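Local coordinates for protein methoxy mycolic acid synthase 2 (Mycobacterium tuberculosis, PDB 1TPY) that converts a double bond of mycolic acids into a cis-cyclopropane ring by transferring a methylene group from S-adenosyl-L-methionine, making lipids that contribute to cell envelope permeability, at residues Thr223-Leu228 against Asn281-Ala286; Asp28-Tyr33 against Trp75-Arg80; Glu128-Ile133 against His155-Pro160. All blocks are in the same frame, centred on the assembly; numbering follows the deposited sequence.

Interaction 1: Thr223-Leu228 against Asn281-Ala286; sequences TRRQSL and NQFTLA
Q226 and Q282 form an antiparallel hydrogen-bonded pair flanked by the non-hydrogen-bonded pairs R225–F283 and S227–N281, the two strand segments running at 168° to one another with axes 4.5 Å apart at closest approach. Q282 N donates to Q226 O (2.7 Å) and Q226 N returns a bond to Q282 O (2.9 Å). Farther along, T284 N reaches R224 O (2.8 Å) with a straight N-H...O. Beyond it T284 O takes two donors from one residue: T223 N at 2.9 Å and, from above the carbonyl plane, T223 OG1. A first torsion of 64° sets that hydroxyl between the backbone N and carbonyl carbon of T223, although its tight approach to T284 CG2 leaves the exact placement doubtful.

On the face carrying R225, F283 and N281, the arginine and phenylalanine run side by side. R225 CG, anti to its own N, sits over one face of the F283 ring in a CH-pi contact, with CD 3.4 Å from F283 CE2. The R225 chain then bends at chi3, bringing the edge of the guanidinium to the amide of N281, the two planes being 78° apart. Helix 208-218 packs on this side through I208 and V211. The other face holds the Q226 and Q282 chains lying alongside each other, both against L55 of helix 45-57; Q226 OE1 bonds to K59.

This is the outer antiparallel pair of the 3-2-1-4-5-7-6 sheet of a Rossmann-like methyltransferase: strand 278-286 is inserted between 163-171 and the edge strand 221-227. The edge strand is thus held by backbone bonds, while the aliphatic part of R225 lies along the F283 ring and leaves its charged end near the polar N281.

Interaction 2: Asp28-Tyr33 against Trp75-Arg80; sequences DPTQTY and WGATMR. With SAH (S-adenosyl-L-homocysteine), chain C; 16A (cetyl-trimethyl-ammonium), chain D.
One water is gripped by three groups: it donates to Q31 O (2.7 Å) and to the carboxylate OXT of S-adenosyl-L-homocysteine, and accepts from W75 N (3.1 Å). W75 directly follows the G72–G74 turn that binds S-adenosyl-L-methionine, in the glycine-rich loop of this Rossmann-like fold, and G76 occupies the N-cap position of helix 77-86. Y33 N adds an almost straight bond to OXT (2.8 Å), so the cofactor carboxylate oxygen is held by a backbone amide and the bridging water.

The loop is shaped by D28, whose OD2 accepts from T30 N, which makes an Asx turn, and also from T30 OG1 (2.7 Å); the hydroxyl uses the syn lone pair, the amide approaches from above the carboxylate plane. Apolar atoms close the remaining contact: T30 CB rests on A77 CB, and Q31 CB meets W75 CB (3.7 Å). R80 swings back on its own segment, NH1 donating to W75 O in the carbonyl plane.

Y33 CD1 approaches the edge of the W75 indole at CZ3, while Y33 OH is bonded to Y265 and H15. Over the centre of one Y33 ring face, 3.5 Å above its plane, sits C17, a methyl on the ammonium of cetyl-trimethyl-ammonium.

Interaction 3: Glu128-Ile133 against His155-Pro160; sequences EPVDRI and HKILPP
The side chains of R132 and P159 cross at about a right angle, P159 CG lying oblique to the guanidinium, 3.9 Å from R132 NH1. At an edge of the same guanidinium, and in its plane, is D131 O, to which NH1 donates over 2.6 Å. A bend at chi2 (-70°) curls the R132 chain back to make this bond. NE of R132 goes to L60 O, which further fixes the group.

D131 O also faces the prolyl ring, but the nearer carbonyl is V130 O, 3.0 Å from P159 CD. V130 N donates an almost straight bond to the carbonyl O of I157, the last residue of helix 147-157 (2.9 Å), and E128 O abuts I157 CB at 3.2 Å. Alongside, the apolar tips interlock: V130 CG2 meets I157 CD1 (3.8 Å), I133 CD1 touches the same I157 methyl, and I133 CD1 lies 3.6 Å from L158 CG. The first torsion of I157 (69°) turns CG1 toward V130 and I133. L69 of strand 67-71 adds to this cluster.

The contact ties the end of helix 147-157 to the start of parallel strand 132-136, within the beta-alpha-beta crossover leading to strand 163-171. V130 N thus satisfies a carbonyl at the helix C-terminus, while K287 NZ donates to H155 O and L158 O, an arrangement consistent with a positive charge offsetting the negative pole of the helix.

Along the chain interaction 2 comes first, then interaction 3, then interaction 1. Interactions 1 and 3 reach the same seven-stranded sheet, with centres 18 Å apart and nearest atoms about 5 Å apart: strand 132-136 lies beside 163-171, which in turn borders 278-286. Interaction 2, centred 21 Å from interaction 1 and 23 Å from interaction 3, joins the loop after helix 20-24 to the start of helix 77-86, which follows strand 67-71, the other neighbour of 132-136. The bound cofactor product contacts interaction 2 directly, whereas interaction 3 lies within a beta-alpha-beta crossover of the Rossmann-like core and interaction 1 completes its antiparallel margin.

Interaction 1: Thr223-Leu228 against Asn281-Ala286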
loop_
_atom_site.group_PDB
_atom_site.type_symbol
_atom_site.label_atom_id
_atom_site.label_comp_id
_atom_site.label_asym_id
_atom_site.label_seq_id
_atom_site.Cartn_x
_atom_site.Cartn_y
_atom_site.Cartn_z
ATOM N N THR A 223 -19.266 1.812 1.940
ATOM C CA THR A 223 -19.854 2.632 2.983
ATOM C C THR A 223 -19.136 3.969 3.066
ATOM O O THR A 223 -19.633 4.910 3.676
ATOM C CB THR A 223 -19.802 1.918 4.347
ATOM O OG1 THR A 223 -18.443 1.732 4.743
ATOM C CG2 THR A 223 -20.474 0.553 4.247
ATOM N N ARG A 224 -17.973 4.057 2.431
ATOM C CA ARG A 224 -17.219 5.303 2.449
ATOM C C ARG A 224 -15.933 5.268 1.653
ATOM O O ARG A 224 -15.197 4.287 1.693
ATOM C CB ARG A 224 -16.866 5.693 3.885
ATOM C CG ARG A 224 -16.037 6.963 3.989
ATOM C CD ARG A 224 -15.453 7.106 5.378
ATOM N NE ARG A 224 -14.606 8.286 5.502
ATOM C CZ ARG A 224 -15.047 9.509 5.770
ATOM N NH1 ARG A 224 -14.187 10.517 5.858
ATOM N NH2 ARG A 224 -16.344 9.727 5.963
ATOM N N ARG A 225 -15.688 6.353 0.929
ATOM C CA ARG A 225 -14.461 6.537 0.167
ATOM C C ARG A 225 -13.850 7.822 0.716
ATOM O O ARG A 225 -14.509 8.860 0.752
ATOM C CB ARG A 225 -14.715 6.710 -1.337
ATOM C CG ARG A 225 -13.417 7.020 -2.101
ATOM C CD ARG A 225 -13.590 7.089 -3.613
ATOM N NE ARG A 225 -14.385 8.236 -4.041
ATOM C CZ ARG A 225 -13.945 9.490 -4.078
ATOM N NH1 ARG A 225 -12.701 9.778 -3.711
ATOM N NH2 ARG A 225 -14.755 10.462 -4.480
ATOM N N GLN A 226 -12.599 7.747 1.160
ATOM C CA GLN A 226 -11.920 8.919 1.707
ATOM C C GLN A 226 -10.601 9.143 0.985
ATOM O O GLN A 226 -9.772 8.239 0.884
ATOM C CB GLN A 226 -11.689 8.746 3.216
ATOM C CG GLN A 226 -10.706 9.741 3.838
ATOM C CD GLN A 226 -10.655 9.650 5.364
ATOM O OE1 GLN A 226 -10.898 8.591 5.947
ATOM N NE2 GLN A 226 -10.324 10.764 6.013
ATOM N N SER A 227 -10.425 10.357 0.472
ATOM C CA SER A 227 -9.218 10.722 -0.251
ATOM C C SER A 227 -8.168 11.312 0.674
ATOM O O SER A 227 -8.494 12.021 1.624
ATOM C CB SER A 227 -9.551 11.739 -1.350
ATOM O OG SER A 227 -8.384 12.147 -2.043
ATOM N N LEU A 228 -6.908 11.002 0.392
ATOM C CA LEU A 228 -5.776 11.512 1.165
ATOM C C LEU A 228 -4.817 12.183 0.184
ATOM O O LEU A 228 -3.638 12.364 0.483
ATOM C CB LEU A 228 -5.051 10.362 1.882
ATOM C CG LEU A 228 -5.620 9.800 3.193
ATOM C CD1 LEU A 228 -7.104 9.540 3.071
ATOM C CD2 LEU A 228 -4.889 8.524 3.546
ATOM N N ASN A 281 -7.059 6.776 -2.299
ATOM C CA ASN A 281 -8.296 6.631 -1.546
ATOM C C ASN A 281 -8.408 5.427 -0.632
ATOM O O ASN A 281 -7.801 4.382 -0.872
ATOM C CB ASN A 281 -9.486 6.581 -2.513
ATOM C CG ASN A 281 -9.733 7.902 -3.214
ATOM O OD1 ASN A 281 -9.247 8.139 -4.322
ATOM N ND2 ASN A 281 -10.486 8.771 -2.566
ATOM N N GLN A 282 -9.198 5.591 0.422
ATOM C CA GLN A 282 -9.472 4.507 1.351
ATOM C C GLN A 282 -10.935 4.116 1.135
ATOM O O GLN A 282 -11.853 4.916 1.358
ATOM C CB GLN A 282 -9.240 4.932 2.808
ATOM C CG GLN A 282 -7.767 5.017 3.182
ATOM C CD GLN A 282 -7.519 5.004 4.676
ATOM O OE1 GLN A 282 -6.380 4.855 5.126
ATOM N NE2 GLN A 282 -8.577 5.157 5.455
ATOM N N PHE A 283 -11.142 2.888 0.670
ATOM C CA PHE A 283 -12.488 2.389 0.420
ATOM C C PHE A 283 -12.930 1.440 1.522
ATOM O O PHE A 283 -12.331 0.378 1.721
ATOM C CB PHE A 283 -12.557 1.640 -0.902
ATOM C CG PHE A 283 -12.228 2.473 -2.107
ATOM C CD1 PHE A 283 -10.910 2.676 -2.488
ATOM C CD2 PHE A 283 -13.244 3.009 -2.891
ATOM C CE1 PHE A 283 -10.602 3.397 -3.640
ATOM C CE2 PHE A 283 -12.947 3.734 -4.046
ATOM C CZ PHE A 283 -11.622 3.927 -4.419
ATOM N N THR A 284 -13.979 1.820 2.238
ATOM C CA THR A 284 -14.499 0.974 3.295
ATOM C C THR A 284 -15.574 0.118 2.644
ATOM O O THR A 284 -16.660 0.606 2.344
ATOM C CB THR A 284 -15.106 1.810 4.436
ATOM O OG1 THR A 284 -14.089 2.652 4.994
ATOM C CG2 THR A 284 -15.648 0.901 5.533
ATOM N N LEU A 285 -15.243 -1.152 2.412
ATOM C CA LEU A 285 -16.141 -2.103 1.761
ATOM C C LEU A 285 -16.713 -3.130 2.732
ATOM O O LEU A 285 -15.975 -3.916 3.338
ATOM C CB LEU A 285 -15.388 -2.816 0.639
ATOM C CG LEU A 285 -14.815 -1.863 -0.412
ATOM C CD1 LEU A 285 -13.773 -2.570 -1.256
ATOM C CD2 LEU A 285 -15.947 -1.331 -1.274
ATOM N N ALA A 286 -18.037 -3.136 2.855
ATOM C CA ALA A 286 -18.726 -4.047 3.759
ATOM C C ALA A 286 -19.532 -5.099 3.003
ATOM O O ALA A 286 -20.169 -4.801 1.992
ATOM C CB ALA A 286 -19.643 -3.247 4.686
#

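Interaction 2: Asp28-Tyr33 against Trp75-Arg80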
loop_
_atom_site.group_PDB
_atom_site.type_symbol
_atom_site.label_atom_id
_atom_site.label_comp_id
_atom_site.label_asym_id
_atom_site.label_seq_id
_atom_site.Cartn_x
_atom_site.Cartn_y
_atom_site.Cartn_z
ATOM N N ASP A 28 9.967 6.198 7.005
ATOM C CA ASP A 28 9.962 6.571 8.412
ATOM C C ASP A 28 10.428 5.319 9.156
ATOM O O ASP A 28 10.519 4.244 8.565
ATOM C CB ASP A 28 8.562 6.973 8.875
ATOM C CG ASP A 28 7.656 5.782 9.070
ATOM O OD1 ASP A 28 7.088 5.278 8.075
ATOM O OD2 ASP A 28 7.530 5.337 10.224
ATOM N N PRO A 29 10.727 5.436 10.460
ATOM C CA PRO A 29 11.189 4.280 11.235
ATOM C C PRO A 29 10.361 2.992 11.154
ATOM O O PRO A 29 10.923 1.900 11.232
ATOM C CB PRO A 29 11.268 4.837 12.653
ATOM C CG PRO A 29 11.669 6.271 12.416
ATOM C CD PRO A 29 10.754 6.662 11.280
ATOM N N THR A 30 9.044 3.108 11.002
ATOM C CA THR A 30 8.181 1.927 10.928
ATOM C C THR A 30 8.246 1.271 9.553
ATOM O O THR A 30 7.629 0.233 9.322
ATOM C CB THR A 30 6.700 2.272 11.167
ATOM O OG1 THR A 30 6.190 2.960 10.019
ATOM C CG2 THR A 30 6.537 3.149 12.396
ATOM N N GLN A 31 8.977 1.894 8.637
ATOM C CA GLN A 31 9.120 1.373 7.285
ATOM C C GLN A 31 7.770 1.248 6.574
ATOM O O GLN A 31 7.563 0.351 5.753
ATOM C CB GLN A 31 9.827 0.010 7.308
ATOM C CG GLN A 31 11.118 -0.023 8.117
ATOM C CD GLN A 31 12.120 1.036 7.686
ATOM O OE1 GLN A 31 12.464 1.145 6.507
ATOM N NE2 GLN A 31 12.600 1.819 8.651
ATOM N N THR A 32 6.843 2.141 6.905
ATOM C CA THR A 32 5.546 2.140 6.247
ATOM C C THR A 32 5.859 2.704 4.867
ATOM O O THR A 32 6.637 3.644 4.734
ATOM C CB THR A 32 4.533 3.039 6.979
ATOM O OG1 THR A 32 4.291 2.511 8.290
ATOM C CG2 THR A 32 3.224 3.085 6.215
ATOM N N TYR A 33 5.270 2.115 3.838
ATOM C CA TYR A 33 5.552 2.533 2.479
ATOM C C TYR A 33 4.240 2.770 1.749
ATOM O O TYR A 33 3.855 2.005 0.869
ATOM C CB TYR A 33 6.368 1.429 1.804
ATOM C CG TYR A 33 7.132 1.834 0.564
ATOM C CD1 TYR A 33 7.852 0.884 -0.155
ATOM C CD2 TYR A 33 7.140 3.153 0.109
ATOM C CE1 TYR A 33 8.560 1.226 -1.293
ATOM C CE2 TYR A 33 7.851 3.512 -1.038
ATOM C CZ TYR A 33 8.560 2.534 -1.731
ATOM O OH TYR A 33 9.277 2.852 -2.859
ATOM N N TRP A 75 6.385 -4.158 5.554
ATOM C CA TRP A 75 7.288 -4.470 6.647
ATOM C C TRP A 75 6.604 -4.689 7.996
ATOM O O TRP A 75 7.238 -4.613 9.051
ATOM C CB TRP A 75 8.376 -3.396 6.739
ATOM C CG TRP A 75 9.456 -3.571 5.699
ATOM C CD1 TRP A 75 10.503 -4.445 5.747
ATOM C CD2 TRP A 75 9.548 -2.907 4.431
ATOM N NE1 TRP A 75 11.242 -4.370 4.587
ATOM C CE2 TRP A 75 10.677 -3.435 3.762
ATOM C CE3 TRP A 75 8.788 -1.918 3.795
ATOM C CZ2 TRP A 75 11.064 -3.007 2.486
ATOM C CZ3 TRP A 75 9.174 -1.489 2.523
ATOM C CH2 TRP A 75 10.304 -2.037 1.884
ATOM N N GLY A 76 5.302 -4.949 7.951
ATOM C CA GLY A 76 4.549 -5.261 9.155
ATOM C C GLY A 76 4.097 -4.252 10.193
ATOM O O GLY A 76 3.470 -4.653 11.178
ATOM N N ALA A 77 4.379 -2.967 10.008
ATOM C CA ALA A 77 3.962 -1.979 11.011
ATOM C C ALA A 77 2.453 -1.990 11.250
ATOM O O ALA A 77 1.995 -1.892 12.387
ATOM C CB ALA A 77 4.416 -0.575 10.605
ATOM N N THR A 78 1.679 -2.111 10.179
ATOM C CA THR A 78 0.232 -2.123 10.321
ATOM C C THR A 78 -0.235 -3.274 11.209
ATOM O O THR A 78 -1.023 -3.066 12.131
ATOM C CB THR A 78 -0.463 -2.204 8.947
ATOM O OG1 THR A 78 -0.115 -1.047 8.176
ATOM C CG2 THR A 78 -1.991 -2.248 9.117
ATOM N N MET A 79 0.248 -4.485 10.945
ATOM C CA MET A 79 -0.148 -5.628 11.761
ATOM C C MET A 79 0.295 -5.467 13.204
ATOM O O MET A 79 -0.491 -5.681 14.120
ATOM C CB MET A 79 0.418 -6.934 11.195
ATOM C CG MET A 79 -0.233 -7.363 9.895
ATOM S SD MET A 79 0.342 -8.958 9.338
ATOM C CE MET A 79 2.083 -8.564 8.945
ATOM N N ARG A 80 1.552 -5.093 13.412
ATOM C CA ARG A 80 2.050 -4.910 14.765
ATOM C C ARG A 80 1.210 -3.876 15.507
ATOM O O ARG A 80 0.937 -4.033 16.698
ATOM C CB ARG A 80 3.518 -4.481 14.745
ATOM C CG ARG A 80 4.469 -5.563 14.228
ATOM C CD ARG A 80 5.917 -5.235 14.589
ATOM N NE ARG A 80 6.379 -3.980 13.992
ATOM C CZ ARG A 80 6.817 -3.850 12.743
ATOM N NH1 ARG A 80 6.870 -4.902 11.933
ATOM N NH2 ARG A 80 7.193 -2.658 12.299
HETATM N N SAH C . 0.886 -2.324 3.168
HETATM C CA SAH C . 2.261 -1.898 3.426
HETATM C CB SAH C . 3.186 -2.171 2.212
HETATM C CG SAH C . 2.800 -1.562 0.864
HETATM S SD SAH C . 3.978 -1.950 -0.459
HETATM C C SAH C . 2.312 -0.413 3.788
HETATM O O SAH C . 1.273 0.260 3.656
HETATM O OXT SAH C . 3.391 0.067 4.186
HETATM C "C5'" SAH C . 3.030 -3.100 -1.490
HETATM C "C4'" SAH C . 2.840 -4.444 -0.770
HETATM O "O4'" SAH C . 1.814 -5.268 -1.374
HETATM C "C3'" SAH C . 4.105 -5.300 -0.738
HETATM O "O3'" SAH C . 4.241 -5.884 0.570
HETATM C "C2'" SAH C . 3.853 -6.340 -1.792
HETATM O "O2'" SAH C . 4.652 -7.517 -1.578
HETATM C "C1'" SAH C . 2.384 -6.560 -1.632
HETATM N N9 SAH C . 1.702 -7.230 -2.816
HETATM C C8 SAH C . 1.673 -6.914 -4.137
HETATM N N7 SAH C . 0.984 -7.695 -4.905
HETATM C C5 SAH C . 0.494 -8.641 -3.998
HETATM C C6 SAH C . -0.332 -9.791 -4.130
HETATM N N6 SAH C . -0.828 -10.189 -5.299
HETATM N N1 SAH C . -0.622 -10.512 -2.996
HETATM C C2 SAH C . -0.121 -10.115 -1.803
HETATM N N3 SAH C . 0.666 -9.056 -1.555
HETATM C C4 SAH C . 0.935 -8.357 -2.715
HETATM C C1 16A D . 4.558 6.478 -3.984
HETATM C C2 16A D . 4.170 5.755 -5.274
HETATM C C3 16A D . 3.319 6.673 -6.167
HETATM C C4 16A D . 2.884 6.074 -7.498
HETATM C C5 16A D . 2.050 7.110 -8.269
HETATM C C6 16A D . 1.531 6.654 -9.642
HETATM C C7 16A D . 2.557 6.337 -10.758
HETATM C C8 16A D . 2.094 5.451 -11.941
HETATM C C9 16A D . 1.394 4.115 -11.594
HETATM C C10 16A D . 2.246 3.061 -10.847
HETATM C C11 16A D . 1.460 1.955 -10.100
HETATM C C12 16A D . 2.257 1.195 -9.028
HETATM C C13 16A D . 1.931 1.684 -7.613
HETATM C C14 16A D . 2.799 0.987 -6.567
HETATM C C15 16A D . 2.592 1.732 -5.237
HETATM C C16 16A D . 3.575 1.144 -4.203
HETATM N N1 16A D . 3.766 1.593 -2.757
HETATM C C17 16A D . 4.669 1.122 -1.882
HETATM C C18 16A D . 3.961 3.092 -2.683
HETATM C C19 16A D . 2.478 1.342 -2.005
HETATM O O HOH W 1 5.395 -1.255 5.435
#

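Interaction 3: Glu128-Ile133 against His155-Pro160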
loop_
_atom_site.group_PDB
_atom_site.type_symbol
_atom_site.label_atom_id
_atom_site.label_comp_id
_atom_site.label_asym_id
_atom_site.label_seq_id
_atom_site.Cartn_x
_atom_site.Cartn_y
_atom_site.Cartn_z
ATOM N N GLU A 128 -7.855 -18.909 3.706
ATOM C CA GLU A 128 -8.256 -19.074 5.099
ATOM C C GLU A 128 -9.325 -18.077 5.536
ATOM O O GLU A 128 -9.346 -16.939 5.087
ATOM C CB GLU A 128 -7.050 -18.908 6.020
ATOM C CG GLU A 128 -5.969 -19.959 5.875
ATOM C CD GLU A 128 -4.867 -19.759 6.891
ATOM O OE1 GLU A 128 -5.098 -18.998 7.854
ATOM O OE2 GLU A 128 -3.787 -20.365 6.740
ATOM N N PRO A 129 -10.237 -18.506 6.420
ATOM C CA PRO A 129 -11.274 -17.581 6.874
ATOM C C PRO A 129 -10.633 -16.537 7.782
ATOM O O PRO A 129 -9.774 -16.864 8.592
ATOM C CB PRO A 129 -12.239 -18.488 7.643
ATOM C CG PRO A 129 -12.039 -19.834 7.008
ATOM C CD PRO A 129 -10.542 -19.887 6.835
ATOM N N VAL A 130 -11.033 -15.277 7.628
ATOM C CA VAL A 130 -10.502 -14.209 8.468
ATOM C C VAL A 130 -11.655 -13.282 8.840
ATOM O O VAL A 130 -12.698 -13.294 8.187
ATOM C CB VAL A 130 -9.396 -13.415 7.747
ATOM C CG1 VAL A 130 -8.270 -14.362 7.327
ATOM C CG2 VAL A 130 -9.978 -12.685 6.539
ATOM N N ASP A 131 -11.474 -12.481 9.882
ATOM C CA ASP A 131 -12.540 -11.588 10.324
ATOM C C ASP A 131 -12.576 -10.234 9.646
ATOM O O ASP A 131 -13.647 -9.699 9.371
ATOM C CB ASP A 131 -12.448 -11.423 11.831
ATOM C CG ASP A 131 -12.623 -12.738 12.551
ATOM O OD1 ASP A 131 -11.764 -13.089 13.385
ATOM O OD2 ASP A 131 -13.629 -13.422 12.263
ATOM N N ARG A 132 -11.408 -9.675 9.373
ATOM C CA ARG A 132 -11.339 -8.384 8.716
ATOM C C ARG A 132 -10.119 -8.369 7.808
ATOM O O ARG A 132 -9.194 -9.163 7.989
ATOM C CB ARG A 132 -11.249 -7.275 9.762
ATOM C CG ARG A 132 -12.498 -7.134 10.636
ATOM C CD ARG A 132 -13.684 -6.587 9.840
ATOM N NE ARG A 132 -14.853 -6.335 10.683
ATOM C CZ ARG A 132 -15.677 -7.276 11.139
ATOM N NH1 ARG A 132 -15.477 -8.554 10.831
ATOM N NH2 ARG A 132 -16.695 -6.939 11.918
ATOM N N ILE A 133 -10.130 -7.487 6.815
ATOM C CA ILE A 133 -9.017 -7.387 5.891
ATOM C C ILE A 133 -8.597 -5.943 5.681
ATOM O O ILE A 133 -9.437 -5.062 5.481
ATOM C CB ILE A 133 -9.360 -7.967 4.496
ATOM C CG1 ILE A 133 -9.747 -9.442 4.601
ATOM C CG2 ILE A 133 -8.158 -7.824 3.569
ATOM C CD1 ILE A 133 -10.389 -9.978 3.333
ATOM N N HIS A 155 -14.222 -11.462 -0.389
ATOM C CA HIS A 155 -15.622 -11.669 -0.040
ATOM C C HIS A 155 -15.805 -13.101 0.462
ATOM O O HIS A 155 -16.562 -13.358 1.399
ATOM C CB HIS A 155 -16.490 -11.409 -1.283
ATOM C CG HIS A 155 -17.957 -11.298 -0.998
ATOM N ND1 HIS A 155 -18.754 -12.393 -0.745
ATOM C CD2 HIS A 155 -18.769 -10.217 -0.929
ATOM C CE1 HIS A 155 -19.995 -11.991 -0.532
ATOM N NE2 HIS A 155 -20.030 -10.676 -0.638
ATOM N N LYS A 156 -15.089 -14.027 -0.163
ATOM C CA LYS A 156 -15.168 -15.429 0.208
ATOM C C LYS A 156 -14.629 -15.700 1.613
ATOM O O LYS A 156 -15.268 -16.400 2.400
ATOM C CB LYS A 156 -14.390 -16.280 -0.804
ATOM C CG LYS A 156 -14.527 -17.786 -0.609
ATOM C CD LYS A 156 -15.971 -18.227 -0.828
ATOM C CE LYS A 156 -16.109 -19.743 -0.890
ATOM N NZ LYS A 156 -17.511 -20.165 -1.213
ATOM N N ILE A 157 -13.464 -15.140 1.938
ATOM C CA ILE A 157 -12.864 -15.400 3.243
ATOM C C ILE A 157 -13.382 -14.582 4.422
ATOM O O ILE A 157 -13.108 -14.920 5.573
ATOM C CB ILE A 157 -11.317 -15.278 3.191
ATOM C CG1 ILE A 157 -10.893 -13.825 2.976
ATOM C CG2 ILE A 157 -10.773 -16.146 2.061
ATOM C CD1 ILE A 157 -9.382 -13.638 2.935
ATOM N N LEU A 158 -14.134 -13.523 4.147
ATOM C CA LEU A 158 -14.681 -12.688 5.218
ATOM C C LEU A 158 -15.984 -13.239 5.776
ATOM O O LEU A 158 -16.730 -13.917 5.078
ATOM C CB LEU A 158 -14.949 -11.270 4.712
ATOM C CG LEU A 158 -13.774 -10.308 4.572
ATOM C CD1 LEU A 158 -14.257 -9.015 3.929
ATOM C CD2 LEU A 158 -13.173 -10.039 5.937
ATOM N N PRO A 159 -16.274 -12.958 7.055
ATOM C CA PRO A 159 -17.522 -13.456 7.635
ATOM C C PRO A 159 -18.680 -12.701 6.974
ATOM O O PRO A 159 -18.456 -11.736 6.243
ATOM C CB PRO A 159 -17.361 -13.137 9.119
ATOM C CG PRO A 159 -16.527 -11.888 9.102
ATOM C CD PRO A 159 -15.491 -12.201 8.050
ATOM N N PRO A 160 -19.929 -13.129 7.216
ATOM C CA PRO A 160 -21.087 -12.460 6.611
ATOM C C PRO A 160 -21.199 -10.951 6.839
ATOM O O PRO A 160 -21.775 -10.237 6.019
ATOM C CB PRO A 160 -22.274 -13.238 7.188
ATOM C CG PRO A 160 -21.748 -13.764 8.487
ATOM C CD PRO A 160 -20.362 -14.207 8.120
#